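Local coordinates for protein nicotinate phosphoribosyltransferase (Vibrio cholerae, PDB 4HL7) that probably catalyses the ATP-dependent synthesis of nicotinate D-ribonucleotide from nicotinate and phosphoribosyl diphosphate, a step of NAD biosynthesis, at residues A[167-181]-A[329-341]. Sequence-based numbering, arbitrary orientation.
Sequences LKAEIERRGINNFSL and FDQALELCEYFAG
Phe329, in the first turn of helix 329-339, presents one ring face to Leu167, whose CD2 sits 4.0 Å from the ring centroid in a CH-pi contact. The CZ edge of Phe179 is directed at the Phe329 ring, planes 89° apart, in an offset edge-to-face pair, and Leu181 CD2 lies at the Phe329 rim; a broad aromatic suits this buried corner. Asp330 meets Arg174 through two waters, one between its acidic OD1 and NH1, the other between its backbone O and NH2. Ala332 is small enough for its methyl to meet the edge of Phe179 at CE1. Leu333 is the knob in a hole formed by Leu167, Glu170, Ile171 and Arg174: CD1 presses on Glu170 CB at 3.5 Å, and CD2 on Ile171 CG1 at 3.6 Å. The helices run nearly parallel, 20° apart, as neighbours flanking a parallel sheet; helix 155-174 leads through a Schellman motif at Gly175, whose positive phi favours glycine, into strand 181-183, which lies beside strand 344-349, entered after helix 329-339, within the TIM-barrel-related domain of this family. The small side chain of Cys336 suits the close approach of the loop after Gly175, its CB 3.7 Å from Ile176 CG2 and its SG at the edge of the Phe179 ring. Its carbonyl O accepts a nearly straight bond of 3.0 Å from Asn178 ND2, whose CG stands between the backbone N and the carbonyl carbon (chi1 62°). Glu337, extended beyond CG, is gripped side-on by Arg174 in a salt bridge: NE bonds OE1 at 3.0 Å and NH2 bonds OE2, both from above the carboxylate plane. Glu170 OE2 takes Arg174 NH1 at 2.9 Å, holding the guanidinium between two carboxylates. Ala340's small side chain lets Asn178 ND2 approach its CA to 3.5 Å.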
ATOM      1  N   LEU A 167      -0.504   2.995  24.798  1.00 23.68           N
ATOM      2  CA  LEU A 167      -1.501   2.083  24.211  1.00 22.28           C
ATOM      3  C   LEU A 167      -1.998   1.027  25.227  1.00 21.69           C
ATOM      4  O   LEU A 167      -3.211   0.866  25.392  1.00 22.87           O
ATOM      5  CB  LEU A 167      -0.880   1.358  23.013  1.00 21.46           C
ATOM      6  CG  LEU A 167      -1.691   0.214  22.350  1.00 21.31           C
ATOM      7  CD1 LEU A 167      -2.948   0.737  21.628  1.00 20.66           C
ATOM      8  CD2 LEU A 167      -0.835  -0.643  21.399  1.00 21.82           C
ATOM      9  N   LYS A 168      -1.070   0.283  25.827  1.00 22.57           N
ATOM     10  CA  LYS A 168      -1.412  -0.748  26.841  1.00 24.74           C
ATOM     11  C   LYS A 168      -2.264  -0.141  27.996  1.00 24.35           C
ATOM     12  O   LYS A 168      -3.345  -0.709  28.398  1.00 23.47           O
ATOM     13  CB  LYS A 168      -0.138  -1.375  27.419  1.00 25.73           C
ATOM     14  CG  LYS A 168       0.509  -2.429  26.511  1.00 29.78           C
ATOM     15  CD  LYS A 168       1.867  -2.860  27.116  1.00 32.76           C
ATOM     16  CE  LYS A 168       2.175  -4.317  26.825  1.00 41.46           C
ATOM     17  NZ  LYS A 168       3.646  -4.622  26.843  1.00 44.16           N
ATOM     18  N   ALA A 169      -1.834   1.035  28.450  1.00 24.06           N
ATOM     19  CA  ALA A 169      -2.457   1.726  29.557  1.00 25.43           C
ATOM     20  C   ALA A 169      -3.896   2.081  29.227  1.00 24.16           C
ATOM     21  O   ALA A 169      -4.808   1.854  30.050  1.00 26.05           O
ATOM     22  CB  ALA A 169      -1.651   2.967  29.954  1.00 23.38           C
ATOM     23  N   GLU A 170      -4.114   2.628  28.038  1.00 22.66           N
ATOM     24  CA  GLU A 170      -5.451   2.957  27.564  1.00 22.15           C
ATOM     25  C   GLU A 170      -6.325   1.753  27.275  1.00 22.14           C
ATOM     26  O   GLU A 170      -7.527   1.783  27.584  1.00 24.70           O
ATOM     27  CB  GLU A 170      -5.406   3.904  26.332  1.00 22.38           C
ATOM     28  CG  GLU A 170      -5.062   5.337  26.735  1.00 22.91           C
ATOM     29  CD  GLU A 170      -6.103   5.949  27.651  1.00 23.83           C
ATOM     30  OE1 GLU A 170      -5.940   5.867  28.895  1.00 27.37           O
ATOM     31  OE2 GLU A 170      -7.115   6.483  27.144  1.00 26.51           O
ATOM     32  N   ILE A 171      -5.722   0.670  26.786  1.00 21.20           N
ATOM     33  CA  ILE A 171      -6.449  -0.582  26.563  1.00 22.90           C
ATOM     34  C   ILE A 171      -6.978  -1.159  27.878  1.00 22.73           C
ATOM     35  O   ILE A 171      -8.153  -1.516  27.949  1.00 23.87           O
ATOM     36  CB  ILE A 171      -5.606  -1.583  25.755  1.00 22.31           C
ATOM     37  CG1 ILE A 171      -5.689  -1.183  24.255  1.00 21.06           C
ATOM     38  CG2 ILE A 171      -6.140  -3.028  25.866  1.00 23.57           C
ATOM     39  CD1 ILE A 171      -4.703  -1.992  23.382  1.00 24.05           C
ATOM     40  N   GLU A 172      -6.126  -1.146  28.904  1.00 25.31           N
ATOM     41  CA  GLU A 172      -6.509  -1.618  30.252  1.00 26.09           C
ATOM     42  C   GLU A 172      -7.590  -0.717  30.827  1.00 26.94           C
ATOM     43  O   GLU A 172      -8.614  -1.192  31.279  1.00 26.77           O
ATOM     44  CB  GLU A 172      -5.269  -1.663  31.169  1.00 27.39           C
ATOM     45  CG  GLU A 172      -5.462  -2.336  32.537  1.00 33.91           C
ATOM     46  N   ARG A 173      -7.352   0.600  30.825  1.00 26.36           N
ATOM     47  CA  ARG A 173      -8.312   1.540  31.402  1.00 27.31           C
ATOM     48  C   ARG A 173      -9.704   1.463  30.807  1.00 28.07           C
ATOM     49  O   ARG A 173     -10.683   1.508  31.535  1.00 27.34           O
ATOM     50  CB  ARG A 173      -7.764   2.973  31.364  1.00 28.45           C
ATOM     51  CG  ARG A 173      -8.690   4.049  31.930  1.00 30.66           C
ATOM     52  CD  ARG A 173      -8.003   5.421  31.959  1.00 29.48           C
ATOM     53  NE  ARG A 173      -8.071   6.123  30.674  1.00 30.03           N
ATOM     54  CZ  ARG A 173      -9.161   6.727  30.209  1.00 32.04           C
ATOM     55  NH1 ARG A 173     -10.276   6.712  30.937  1.00 31.33           N
ATOM     56  NH2 ARG A 173      -9.141   7.363  29.032  1.00 30.59           N
ATOM     57  N   ARG A 174      -9.796   1.299  29.489  1.00 23.54           N
ATOM     58  CA  ARG A 174     -11.062   1.376  28.794  1.00 24.54           C
ATOM     59  C   ARG A 174     -11.620   0.005  28.527  1.00 23.75           C
ATOM     60  O   ARG A 174     -12.706  -0.117  27.966  1.00 25.62           O
ATOM     61  CB  ARG A 174     -10.903   2.199  27.504  1.00 23.92           C
ATOM     62  CG  ARG A 174     -10.751   3.717  27.788  1.00 22.04           C
ATOM     63  CD  ARG A 174      -9.759   4.402  26.834  1.00 22.07           C
ATOM     64  NE  ARG A 174     -10.280   4.482  25.478  1.00 24.52           N
ATOM     65  CZ  ARG A 174      -9.702   5.180  24.489  1.00 23.17           C
ATOM     66  NH1 ARG A 174      -8.536   5.829  24.718  1.00 24.02           N
ATOM     67  NH2 ARG A 174     -10.247   5.175  23.287  1.00 22.99           N
ATOM     68  N   GLY A 175     -10.887  -1.028  28.928  1.00 24.82           N
ATOM     69  CA  GLY A 175     -11.394  -2.407  28.797  1.00 25.09           C
ATOM     70  C   GLY A 175     -11.595  -2.822  27.328  1.00 26.57           C
ATOM     71  O   GLY A 175     -12.599  -3.491  26.965  1.00 26.07           O
ATOM     72  N   ILE A 176     -10.676  -2.379  26.469  1.00 22.60           N
ATOM     73  CA  ILE A 176     -10.752  -2.663  25.027  1.00 23.85           C
ATOM     74  C   ILE A 176     -10.210  -4.082  24.737  1.00 24.13           C
ATOM     75  O   ILE A 176      -9.099  -4.421  25.099  1.00 23.94           O
ATOM     76  CB  ILE A 176     -10.029  -1.562  24.197  1.00 21.47           C
ATOM     77  CG1 ILE A 176     -10.767  -0.231  24.334  1.00 22.05           C
ATOM     78  CG2 ILE A 176      -9.863  -1.971  22.697  1.00 20.27           C
ATOM     79  CD1 ILE A 176      -9.925   0.975  23.921  1.00 23.74           C
ATOM     80  N   ASN A 177     -11.006  -4.913  24.072  1.00 24.91           N
ATOM     81  CA  ASN A 177     -10.559  -6.272  23.857  1.00 24.42           C
ATOM     82  C   ASN A 177     -10.433  -6.620  22.365  1.00 23.52           C
ATOM     83  O   ASN A 177     -10.174  -7.786  22.017  1.00 25.21           O
ATOM     84  CB  ASN A 177     -11.477  -7.258  24.589  1.00 32.19           C
ATOM     85  CG  ASN A 177     -12.894  -7.199  24.089  1.00 39.29           C
ATOM     86  OD1 ASN A 177     -13.147  -6.875  22.926  1.00 45.29           O
ATOM     87  ND2 ASN A 177     -13.843  -7.510  24.972  1.00 49.09           N
ATOM     88  N   ASN A 178     -10.542  -5.600  21.503  1.00 21.32           N
ATOM     89  CA  ASN A 178     -10.563  -5.812  20.036  1.00 21.53           C
ATOM     90  C   ASN A 178      -9.470  -5.030  19.279  1.00 23.25           C
ATOM     91  O   ASN A 178      -9.561  -4.847  18.049  1.00 23.79           O
ATOM     92  CB  ASN A 178     -11.968  -5.577  19.390  1.00 20.04           C
ATOM     93  CG  ASN A 178     -12.492  -4.123  19.548  1.00 18.87           C
ATOM     94  OD1 ASN A 178     -12.142  -3.432  20.517  1.00 21.03           O
ATOM     95  ND2 ASN A 178     -13.405  -3.733  18.701  1.00 17.85           N
ATOM     96  N   PHE A 179      -8.427  -4.591  20.003  1.00 21.63           N
ATOM     97  CA  PHE A 179      -7.322  -3.927  19.292  1.00 20.79           C
ATOM     98  C   PHE A 179      -6.523  -5.000  18.506  1.00 21.66           C
ATOM     99  O   PHE A 179      -6.157  -6.057  19.056  1.00 20.45           O
ATOM    100  CB  PHE A 179      -6.391  -3.179  20.264  1.00 19.94           C
ATOM    101  CG  PHE A 179      -5.193  -2.545  19.584  1.00 19.91           C
ATOM    102  CD1 PHE A 179      -5.342  -1.365  18.794  1.00 20.16           C
ATOM    103  CD2 PHE A 179      -3.950  -3.139  19.659  1.00 20.30           C
ATOM    104  CE1 PHE A 179      -4.246  -0.814  18.132  1.00 22.00           C
ATOM    105  CE2 PHE A 179      -2.822  -2.558  19.043  1.00 21.32           C
ATOM    106  CZ  PHE A 179      -2.992  -1.405  18.250  1.00 22.22           C
ATOM    107  N   SER A 180      -6.283  -4.737  17.224  1.00 18.74           N
ATOM    108  CA  SER A 180      -5.536  -5.660  16.346  1.00 19.57           C
ATOM    109  C   SER A 180      -4.705  -4.801  15.369  1.00 18.29           C
ATOM    110  O   SER A 180      -5.233  -3.840  14.802  1.00 19.01           O
ATOM    111  CB  SER A 180      -6.533  -6.418  15.492  1.00 19.46           C
ATOM    112  OG  SER A 180      -5.812  -7.259  14.625  1.00 20.05           O
ATOM    113  N   LEU A 181      -3.435  -5.155  15.178  1.00 18.77           N
ATOM    114  CA  LEU A 181      -2.502  -4.301  14.434  1.00 19.63           C
ATOM    115  C   LEU A 181      -1.951  -5.107  13.247  1.00 19.57           C
ATOM    116  O   LEU A 181      -1.514  -6.263  13.415  1.00 19.71           O
ATOM    117  CB  LEU A 181      -1.342  -3.866  15.380  1.00 19.88           C
ATOM    118  CG  LEU A 181      -0.286  -2.917  14.820  1.00 24.25           C
ATOM    119  CD1 LEU A 181      -0.953  -1.657  14.262  1.00 23.09           C
ATOM    120  CD2 LEU A 181       0.706  -2.491  15.895  1.00 23.98           C
ATOM    121  N   PHE A 329      -2.301   5.396  17.211  1.00 18.75           N
ATOM    122  CA  PHE A 329      -2.953   4.428  18.147  1.00 20.36           C
ATOM    123  C   PHE A 329      -4.199   5.034  18.769  1.00 19.45           C
ATOM    124  O   PHE A 329      -5.176   4.323  19.038  1.00 19.74           O
ATOM    125  CB  PHE A 329      -2.014   3.974  19.288  1.00 19.53           C
ATOM    126  CG  PHE A 329      -0.908   3.016  18.881  1.00 21.85           C
ATOM    127  CD1 PHE A 329      -1.055   2.118  17.821  1.00 20.99           C
ATOM    128  CD2 PHE A 329       0.266   2.959  19.650  1.00 20.92           C
ATOM    129  CE1 PHE A 329      -0.017   1.235  17.490  1.00 20.51           C
ATOM    130  CE2 PHE A 329       1.311   2.050  19.352  1.00 21.05           C
ATOM    131  CZ  PHE A 329       1.171   1.187  18.268  1.00 20.05           C
ATOM    132  N   ASP A 330      -4.187   6.366  19.020  1.00 18.97           N
ATOM    133  CA  ASP A 330      -5.377   6.955  19.593  1.00 19.88           C
ATOM    134  C   ASP A 330      -6.570   6.932  18.648  1.00 19.24           C
ATOM    135  O   ASP A 330      -7.714   6.726  19.054  1.00 19.46           O
ATOM    136  CB  ASP A 330      -5.082   8.357  20.190  1.00 20.54           C
ATOM    137  CG  ASP A 330      -4.193   8.246  21.407  1.00 21.89           C
ATOM    138  OD1 ASP A 330      -4.618   7.582  22.386  1.00 24.54           O
ATOM    139  OD2 ASP A 330      -3.054   8.735  21.374  1.00 24.82           O
ATOM    140  N   GLN A 331      -6.325   7.151  17.375  1.00 18.25           N
ATOM    141  CA  GLN A 331      -7.393   6.939  16.377  1.00 18.24           C
ATOM    142  C   GLN A 331      -7.905   5.448  16.377  1.00 17.50           C
ATOM    143  O   GLN A 331      -9.117   5.166  16.280  1.00 15.89           O
ATOM    144  CB  GLN A 331      -6.853   7.275  14.998  1.00 18.10           C
ATOM    145  CG  GLN A 331      -6.688   8.769  14.663  1.00 19.34           C
ATOM    146  CD  GLN A 331      -6.218   8.956  13.187  1.00 21.96           C
ATOM    147  OE1 GLN A 331      -6.916   8.583  12.261  1.00 21.54           O
ATOM    148  NE2 GLN A 331      -5.024   9.497  13.000  1.00 23.74           N
ATOM    149  N   ALA A 332      -6.979   4.525  16.509  1.00 16.89           N
ATOM    150  CA  ALA A 332      -7.313   3.110  16.423  1.00 17.74           C
ATOM    151  C   ALA A 332      -8.199   2.750  17.625  1.00 17.88           C
ATOM    152  O   ALA A 332      -9.265   2.116  17.456  1.00 19.72           O
ATOM    153  CB  ALA A 332      -6.061   2.275  16.386  1.00 16.15           C
ATOM    154  N   LEU A 333      -7.811   3.237  18.821  1.00 18.20           N
ATOM    155  CA  LEU A 333      -8.619   2.881  20.032  1.00 18.59           C
ATOM    156  C   LEU A 333     -10.039   3.416  19.940  1.00 17.92           C
ATOM    157  O   LEU A 333     -11.001   2.773  20.389  1.00 19.21           O
ATOM    158  CB  LEU A 333      -7.927   3.302  21.323  1.00 18.19           C
ATOM    159  CG  LEU A 333      -6.590   2.604  21.627  1.00 20.14           C
ATOM    160  CD1 LEU A 333      -5.963   3.080  22.974  1.00 22.79           C
ATOM    161  CD2 LEU A 333      -6.672   1.072  21.569  1.00 22.40           C
ATOM    162  N   GLU A 334     -10.189   4.617  19.404  1.00 18.85           N
ATOM    163  CA  GLU A 334     -11.520   5.194  19.169  1.00 18.82           C
ATOM    164  C   GLU A 334     -12.363   4.304  18.248  1.00 20.06           C
ATOM    165  O   GLU A 334     -13.605   4.131  18.455  1.00 19.02           O
ATOM    166  CB  GLU A 334     -11.383   6.592  18.538  1.00 20.66           C
ATOM    167  CG  GLU A 334     -12.686   7.335  18.400  1.00 22.19           C
ATOM    168  CD  GLU A 334     -12.540   8.668  17.665  1.00 23.53           C
ATOM    169  OE1 GLU A 334     -13.465   9.484  17.843  1.00 27.15           O
ATOM    170  OE2 GLU A 334     -11.538   8.882  16.911  1.00 21.41           O
ATOM    171  N   LEU A 335     -11.728   3.800  17.198  1.00 19.16           N
ATOM    172  CA  LEU A 335     -12.417   2.907  16.244  1.00 17.06           C
ATOM    173  C   LEU A 335     -12.749   1.590  16.933  1.00 17.53           C
ATOM    174  O   LEU A 335     -13.835   1.035  16.676  1.00 17.69           O
ATOM    175  CB  LEU A 335     -11.562   2.706  14.977  1.00 15.78           C
ATOM    176  CG  LEU A 335     -11.722   3.950  14.079  1.00 16.44           C
ATOM    177  CD1 LEU A 335     -10.593   3.966  13.034  1.00 19.04           C
ATOM    178  CD2 LEU A 335     -13.063   4.021  13.373  1.00 19.50           C
ATOM    179  N   CYS A 336     -11.837   1.113  17.815  1.00 16.73           N
ATOM    180  CA  CYS A 336     -12.115  -0.127  18.600  1.00 18.83           C
ATOM    181  C   CYS A 336     -13.429  -0.011  19.378  1.00 18.86           C
ATOM    182  O   CYS A 336     -14.248  -0.920  19.348  1.00 17.75           O
ATOM    183  CB  CYS A 336     -11.018  -0.408  19.601  1.00 18.15           C
ATOM    184  SG  CYS A 336      -9.466  -1.002  18.878  1.00 20.35           S
ATOM    185  N   GLU A 337     -13.603   1.122  20.076  1.00 17.46           N
ATOM    186  CA  GLU A 337     -14.807   1.315  20.898  1.00 20.60           C
ATOM    187  C   GLU A 337     -16.058   1.405  20.036  1.00 20.46           C
ATOM    188  O   GLU A 337     -17.140   0.911  20.429  1.00 21.76           O
ATOM    189  CB  GLU A 337     -14.635   2.558  21.769  1.00 19.48           C
ATOM    190  CG  GLU A 337     -13.613   2.250  22.869  1.00 21.36           C
ATOM    191  CD  GLU A 337     -13.182   3.435  23.712  1.00 25.54           C
ATOM    192  OE1 GLU A 337     -12.948   3.197  24.904  1.00 23.39           O
ATOM    193  OE2 GLU A 337     -13.057   4.594  23.198  1.00 27.13           O
ATOM    194  N   TYR A 338     -15.953   2.102  18.912  1.00 18.40           N
ATOM    195  CA  TYR A 338     -17.100   2.359  18.084  1.00 19.77           C
ATOM    196  C   TYR A 338     -17.596   1.061  17.413  1.00 20.70           C
ATOM    197  O   TYR A 338     -18.782   0.925  17.159  1.00 20.82           O
ATOM    198  CB  TYR A 338     -16.767   3.348  16.977  1.00 19.80           C
ATOM    199  CG  TYR A 338     -17.971   3.923  16.242  1.00 21.53           C
ATOM    200  CD1 TYR A 338     -18.693   5.003  16.782  1.00 21.74           C
ATOM    201  CD2 TYR A 338     -18.369   3.426  14.999  1.00 19.25           C
ATOM    202  CE1 TYR A 338     -19.796   5.548  16.103  1.00 23.96           C
ATOM    203  CE2 TYR A 338     -19.456   3.943  14.320  1.00 20.80           C
ATOM    204  CZ  TYR A 338     -20.164   5.017  14.852  1.00 23.07           C
ATOM    205  OH  TYR A 338     -21.211   5.532  14.125  1.00 25.38           O
ATOM    206  N   PHE A 339     -16.664   0.167  17.079  1.00 18.60           N
ATOM    207  CA  PHE A 339     -17.019  -1.061  16.298  1.00 18.74           C
ATOM    208  C   PHE A 339     -17.060  -2.352  17.125  1.00 21.63           C
ATOM    209  O   PHE A 339     -17.384  -3.417  16.601  1.00 22.19           O
ATOM    210  CB  PHE A 339     -16.167  -1.177  14.996  1.00 16.94           C
ATOM    211  CG  PHE A 339     -16.537  -0.161  13.973  1.00 17.13           C
ATOM    212  CD1 PHE A 339     -15.663   0.897  13.656  1.00 16.48           C
ATOM    213  CD2 PHE A 339     -17.757  -0.220  13.341  1.00 16.98           C
ATOM    214  CE1 PHE A 339     -16.022   1.878  12.731  1.00 14.87           C
ATOM    215  CE2 PHE A 339     -18.144   0.729  12.373  1.00 17.82           C
ATOM    216  CZ  PHE A 339     -17.270   1.798  12.051  1.00 16.40           C
ATOM    217  N   ALA A 340     -16.804  -2.224  18.431  1.00 21.21           N
ATOM    218  CA  ALA A 340     -16.785  -3.378  19.339  1.00 21.37           C
ATOM    219  C   ALA A 340     -18.116  -4.118  19.244  1.00 20.37           C
ATOM    220  O   ALA A 340     -19.189  -3.495  19.236  1.00 20.26           O
ATOM    221  CB  ALA A 340     -16.500  -2.930  20.790  1.00 20.18           C
ATOM    222  N   GLY A 341     -18.031  -5.431  19.066  1.00 22.46           N
ATOM    223  CA  GLY A 341     -19.223  -6.292  18.984  1.00 23.10           C
ATOM    224  C   GLY A 341     -19.962  -6.293  17.653  1.00 23.10           C
ATOM    225  O   GLY A 341     -20.890  -7.058  17.470  1.00 22.12           O
TER
HETATM  226  O   HOH W   1      -7.109   7.655  23.154  1.00 21.65           O
HETATM  227  O   HOH W   2      -9.144   7.357  21.503  1.00 22.35           O
HETATM  228  O   HOH W   3     -14.304   1.168  25.953  1.00 40.98           O